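Local coordinates for protein geranylgeranyl pyrophosphate synthetase (Pyrococcus horikoshii, PDB 1WY0) that probably catalyses the chain elongation of allylic diphosphates with isopentenyl diphosphate to make geranylgeranyl diphosphate, at residues I192-D195 with Y199-A202. Residues are numbered along the deposited sequence; the frame is centred on the assembly and turned at random.
Sequences IGTD and YIKA
The tight connection between helices 167-193 and 197-224 of the all-helical polyprenyl synthetase fold brings Thr194 of the turn against Tyr199 and Ile200 in the first turn of the second helix. Three observations place Thr194 at the centre. It is buried, its CB points toward 199-202, and both branches of its side chain touch that segment. The hydroxyl branch meets the tyrosine: Thr194 OG1 lies 3.5 Å from Tyr199 CD1 and 4.1 Å from Tyr199 CE1, at the ring edge and near its plane, so this is an edge contact and not packing over the face. With OG1 opposite the backbone N (chi1 -165°), Thr194 turns its methyl to Ile200, where Thr194 CG2 is 4.1 Å from Ile200 CG1. Ile200 CD1 extends back to the threonine backbone, ending 4.0 Å from Thr194 O. With no hydrogen bond across the segments and these approaches, the contact is van der Waals packing. The polar groups find partners in the turn itself: Thr194 OG1 makes a weak hydrogen bond with Asn196 N, and Asn196 OD1 accepts one from the backbone N of Tyr199, near the start of the helix. Around the turn, Ile200 packs on Lys187 and Ile191 of helix 167-193 and on Arg137 of helix 132-159, whereas Tyr199 touches Leu321 and Pro322 in the loop between helices 299-315 and 325-336.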
# COMPACT_ATOMS: atom_id res chain seq x y z
N ILE A 192 -1.59 -16.35 18.65
CA ILE A 192 -1.89 -15.43 19.74
C ILE A 192 -2.32 -16.17 21.01
O ILE A 192 -2.33 -15.62 22.11
CB ILE A 192 -3.01 -14.49 19.29
CG1 ILE A 192 -2.50 -13.54 18.21
CG2 ILE A 192 -3.48 -13.64 20.49
CD1 ILE A 192 -1.35 -12.67 18.70
N GLY A 193 -2.72 -17.44 20.84
CA GLY A 193 -3.23 -18.12 22.02
C GLY A 193 -2.59 -19.50 22.28
O GLY A 193 -2.97 -20.22 23.19
N THR A 194 -1.61 -19.88 21.43
CA THR A 194 -1.05 -21.22 21.61
C THR A 194 0.37 -21.33 21.06
O THR A 194 0.74 -20.72 20.07
CB THR A 194 -1.96 -22.22 20.90
OG1 THR A 194 -1.65 -23.53 21.35
CG2 THR A 194 -1.73 -22.14 19.38
N ASP A 195 1.19 -22.13 21.77
CA ASP A 195 2.54 -22.40 21.29
C ASP A 195 2.67 -23.83 20.76
O ASP A 195 3.73 -24.44 20.75
CB ASP A 195 3.52 -22.20 22.45
CG ASP A 195 3.84 -20.71 22.59
OD1 ASP A 195 4.63 -20.22 21.79
OD2 ASP A 195 3.29 -20.07 23.48
N TYR A 199 -1.17 -27.40 16.31
CA TYR A 199 -2.41 -26.66 16.13
C TYR A 199 -2.29 -25.66 14.98
O TYR A 199 -3.08 -25.62 14.05
CB TYR A 199 -2.70 -25.89 17.42
CG TYR A 199 -3.04 -26.80 18.54
CD1 TYR A 199 -3.12 -26.30 19.84
CD2 TYR A 199 -3.33 -28.15 18.31
CE1 TYR A 199 -3.50 -27.12 20.89
CE2 TYR A 199 -3.71 -28.97 19.37
CZ TYR A 199 -3.79 -28.46 20.65
OH TYR A 199 -4.17 -29.27 21.70
N ILE A 200 -1.25 -24.81 15.10
CA ILE A 200 -1.05 -23.76 14.11
C ILE A 200 -1.00 -24.31 12.68
O ILE A 200 -1.53 -23.74 11.74
CB ILE A 200 0.25 -23.02 14.44
CG1 ILE A 200 0.10 -22.24 15.75
CG2 ILE A 200 0.57 -22.01 13.33
CD1 ILE A 200 1.43 -21.67 16.25
N LYS A 201 -0.30 -25.45 12.53
CA LYS A 201 -0.21 -26.06 11.20
C LYS A 201 -1.57 -26.58 10.73
O LYS A 201 -1.84 -26.69 9.54
CB LYS A 201 0.80 -27.20 11.26
CG LYS A 201 1.44 -27.47 9.89
CD LYS A 201 1.91 -28.92 9.75
CE LYS A 201 1.28 -29.61 8.54
NZ LYS A 201 0.36 -30.66 8.99
N ALA A 202 -2.41 -26.91 11.73
CA ALA A 202 -3.75 -27.39 11.42
C ALA A 202 -4.70 -26.23 11.11
O ALA A 202 -5.53 -26.28 10.21
CB ALA A 202 -4.26 -28.17 12.63